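Local coordinates for protein glycogen synthase (Cyanobacterium sp. CLg1, PDB 6GNF) that is a two-domain glycosyltransferase of the GT-B fold, with ADP and a glycan bound in the cleft between its domains, at residues Ile318-Asn323 against Lys331-Val336. Residues are numbered along the deposited sequence; the frame is centred on the assembly and turned at random.
Sequences ILANYN and KKLCKV
The ammonium NZ of K331, whose side chain starts over the ring of Y322, is gripped by two acceptors, the carbonyl oxygen of A422 and the hydroxyl of T448. Lysine suits this place because its first methylene can lie on an aromatic face while its charge travels on to polar groups beyond. CB of K331 sits 4.2 Å from the centroid of the Y322 ring, 15° off the normal, a CH-pi contact offset toward the rim. With CG swung away from the backbone N (chi1 -152°), the later methylenes pass alongside CZ and the hydroxyl, where CE of K331 comes within 3.6 Å of OH of Y322; a bend at chi4 turns NZ away. That hydroxyl is hydrogen-bonded to the carbonyl oxygen of Y446, so the polar end of this buried tyrosine is satisfied, while its flat ring offers a face to K331 and an edge to C334.

In this GT-B enzyme the loop 318-323 follows the last strand of the N-terminal sheet, 298-300, and lies against helix 327-341, which leads to strand 352-356 of the C-terminal parallel sheet. C334 fills the middle of the contact with a small, weakly polar thiol: its SG lies near the plane of the Y322 ring, 4.3 Å from CE2, and closely approaches the backbone oxygen of A320, at 3.3 Å. I318, branched and apolar, suits the buried side, its CB 4.1 Å from SG of C334, and both residues also touch A422 of helix 414-423. Towards the exposed side the forked end of L333 serves two neighbours: CD2 presses to 3.4 Å from CB of L319, tighter than usual for two carbons, and both methyls meet the small CB of A320, 3.9 Å from CD2. The flexible, apolar leucine side chains cross at about a right angle.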
ATOM      1  N   ILE A 318      -5.203  16.959 -16.214  1.00 81.56           N
ATOM      2  CA  ILE A 318      -6.557  17.526 -16.206  1.00 81.60           C
ATOM      3  C   ILE A 318      -6.696  18.715 -17.149  1.00 82.89           C
ATOM      4  O   ILE A 318      -5.704  19.333 -17.522  1.00 82.93           O
ATOM      5  CB  ILE A 318      -7.014  17.904 -14.775  1.00 81.12           C
ATOM      6  CG1 ILE A 318      -6.135  19.014 -14.180  1.00 81.65           C
ATOM      7  CG2 ILE A 318      -7.013  16.666 -13.882  1.00 78.23           C
ATOM      8  CD1 ILE A 318      -6.419  19.315 -12.722  1.00 80.32           C
ATOM      9  N   LEU A 319      -7.933  19.010 -17.530  1.00 84.76           N
ATOM     10  CA  LEU A 319      -8.219  20.049 -18.510  1.00 87.98           C
ATOM     11  C   LEU A 319      -8.044  21.470 -17.994  1.00 89.43           C
ATOM     12  O   LEU A 319      -7.863  22.394 -18.793  1.00 90.29           O
ATOM     13  CB  LEU A 319      -9.643  19.912 -19.054  1.00 90.80           C
ATOM     14  CG  LEU A 319      -9.727  19.291 -20.445  1.00 92.43           C
ATOM     15  CD1 LEU A 319      -9.332  17.827 -20.391  1.00 90.00           C
ATOM     16  CD2 LEU A 319     -11.125  19.463 -21.025  1.00 96.50           C
ATOM     17  N   ALA A 320      -8.155  21.662 -16.684  1.00 87.46           N
ATOM     18  CA  ALA A 320      -7.968  22.985 -16.111  1.00 87.14           C
ATOM     19  C   ALA A 320      -7.381  22.900 -14.719  1.00 84.85           C
ATOM     20  O   ALA A 320      -7.881  22.181 -13.860  1.00 84.14           O
ATOM     21  CB  ALA A 320      -9.280  23.747 -16.086  1.00 89.94           C
ATOM     22  N   ASN A 321      -6.273  23.600 -14.530  1.00 84.23           N
ATOM     23  CA  ASN A 321      -5.672  23.745 -13.221  1.00 81.90           C
ATOM     24  C   ASN A 321      -6.463  24.752 -12.386  1.00 82.86           C
ATOM     25  O   ASN A 321      -7.152  25.613 -12.927  1.00 84.79           O
ATOM     26  CB  ASN A 321      -4.220  24.194 -13.365  1.00 82.27           C
ATOM     27  CG  ASN A 321      -3.345  23.134 -14.001  1.00 81.18           C
ATOM     28  OD1 ASN A 321      -2.818  23.328 -15.092  1.00 83.45           O
ATOM     29  ND2 ASN A 321      -3.197  22.000 -13.321  1.00 79.27           N
ATOM     30  N   TYR A 322      -6.365  24.632 -11.070  1.00 81.61           N
ATOM     31  CA  TYR A 322      -7.046  25.546 -10.169  1.00 82.33           C
ATOM     32  C   TYR A 322      -6.405  25.521  -8.794  1.00 81.36           C
ATOM     33  O   TYR A 322      -5.619  24.638  -8.490  1.00 79.28           O
ATOM     34  CB  TYR A 322      -8.540  25.201 -10.068  1.00 83.41           C
ATOM     35  CG  TYR A 322      -8.847  23.817  -9.522  1.00 81.62           C
ATOM     36  CD1 TYR A 322      -8.964  23.594  -8.154  1.00 80.62           C
ATOM     37  CD2 TYR A 322      -9.036  22.733 -10.375  1.00 80.59           C
ATOM     38  CE1 TYR A 322      -9.245  22.333  -7.651  1.00 77.95           C
ATOM     39  CE2 TYR A 322      -9.321  21.469  -9.882  1.00 77.52           C
ATOM     40  CZ  TYR A 322      -9.426  21.274  -8.521  1.00 76.50           C
ATOM     41  OH  TYR A 322      -9.686  20.014  -8.037  1.00 71.80           O
ATOM     42  N   ASN A 323      -6.745  26.510  -7.980  1.00 84.99           N
ATOM     43  CA  ASN A 323      -6.353  26.567  -6.577  1.00 85.45           C
ATOM     44  C   ASN A 323      -7.603  26.872  -5.755  1.00 86.21           C
ATOM     45  O   ASN A 323      -8.708  26.868  -6.298  1.00 88.42           O
ATOM     46  CB  ASN A 323      -5.263  27.620  -6.365  1.00 87.02           C
ATOM     47  CG  ASN A 323      -5.710  29.019  -6.753  1.00 91.59           C
ATOM     48  OD1 ASN A 323      -6.841  29.243  -7.187  1.00 93.73           O
ATOM     49  ND2 ASN A 323      -4.802  29.968  -6.631  1.00 94.09           N
ATOM     50  N   LYS A 331     -12.560  23.646 -11.301  1.00 88.06           N
ATOM     51  CA  LYS A 331     -13.103  22.357 -10.897  1.00 85.48           C
ATOM     52  C   LYS A 331     -14.407  22.032 -11.614  1.00 85.86           C
ATOM     53  O   LYS A 331     -14.678  20.868 -11.877  1.00 85.82           O
ATOM     54  CB  LYS A 331     -13.295  22.279  -9.381  1.00 85.71           C
ATOM     55  CG  LYS A 331     -13.196  20.860  -8.850  1.00 82.46           C
ATOM     56  CD  LYS A 331     -13.404  20.792  -7.347  1.00 81.92           C
ATOM     57  CE  LYS A 331     -12.986  19.439  -6.794  1.00 79.45           C
ATOM     58  NZ  LYS A 331     -13.821  18.329  -7.314  1.00 79.97           N
ATOM     59  N   LYS A 332     -15.215  23.045 -11.917  1.00 87.93           N
ATOM     60  CA  LYS A 332     -16.418  22.830 -12.720  1.00 89.40           C
ATOM     61  C   LYS A 332     -16.061  22.341 -14.114  1.00 89.40           C
ATOM     62  O   LYS A 332     -16.738  21.473 -14.664  1.00 91.36           O
ATOM     63  CB  LYS A 332     -17.273  24.095 -12.827  1.00 92.64           C
ATOM     64  CG  LYS A 332     -18.409  24.114 -11.831  1.00 93.96           C
ATOM     65  CD  LYS A 332     -19.207  25.403 -11.881  1.00 97.07           C
ATOM     66  CE  LYS A 332     -20.207  25.432 -10.738  1.00 99.08           C
ATOM     67  NZ  LYS A 332     -20.692  26.802 -10.434  1.00103.25           N
ATOM     68  N   LEU A 333     -15.016  22.922 -14.696  1.00 88.06           N
ATOM     69  CA  LEU A 333     -14.579  22.514 -16.025  1.00 87.42           C
ATOM     70  C   LEU A 333     -14.085  21.068 -15.978  1.00 85.33           C
ATOM     71  O   LEU A 333     -14.425  20.263 -16.843  1.00 86.34           O
ATOM     72  CB  LEU A 333     -13.511  23.474 -16.565  1.00 88.31           C
ATOM     73  CG  LEU A 333     -13.076  23.343 -18.037  1.00 88.93           C
ATOM     74  CD1 LEU A 333     -12.441  24.640 -18.525  1.00 90.43           C
ATOM     75  CD2 LEU A 333     -12.107  22.195 -18.270  1.00 88.94           C
ATOM     76  N   CYS A 334     -13.319  20.729 -14.947  1.00 84.16           N
ATOM     77  CA  CYS A 334     -12.889  19.345 -14.733  1.00 82.36           C
ATOM     78  C   CYS A 334     -14.079  18.392 -14.576  1.00 81.95           C
ATOM     79  O   CYS A 334     -14.059  17.289 -15.106  1.00 80.73           O
ATOM     80  CB  CYS A 334     -11.969  19.251 -13.519  1.00 80.32           C
ATOM     81  SG  CYS A 334     -10.348  20.000 -13.802  1.00 82.72           S
ATOM     82  N   LYS A 335     -15.115  18.830 -13.865  1.00 83.83           N
ATOM     83  CA  LYS A 335     -16.326  18.024 -13.687  1.00 83.62           C
ATOM     84  C   LYS A 335     -16.997  17.716 -15.023  1.00 84.88           C
ATOM     85  O   LYS A 335     -17.303  16.560 -15.325  1.00 84.12           O
ATOM     86  CB  LYS A 335     -17.322  18.729 -12.761  1.00 84.08           C
ATOM     87  CG  LYS A 335     -18.520  17.870 -12.385  1.00 83.80           C
ATOM     88  CD  LYS A 335     -19.344  18.506 -11.283  1.00 83.97           C
ATOM     89  CE  LYS A 335     -20.555  17.658 -10.944  1.00 84.45           C
ATOM     90  NZ  LYS A 335     -21.279  18.188  -9.755  1.00 85.15           N
ATOM     91  N   VAL A 336     -17.275  18.760 -15.797  1.00 86.94           N
ATOM     92  CA  VAL A 336     -17.854  18.602 -17.132  1.00 88.32           C
ATOM     93  C   VAL A 336     -16.977  17.742 -18.052  1.00 86.85           C
ATOM     94  O   VAL A 336     -17.495  16.979 -18.867  1.00 86.44           O
ATOM     95  CB  VAL A 336     -18.160  19.988 -17.751  1.00 91.17           C
ATOM     96  CG1 VAL A 336     -18.335  19.930 -19.259  1.00 93.87           C
ATOM     97  CG2 VAL A 336     -19.337  20.641 -17.039  1.00 93.32           C
TER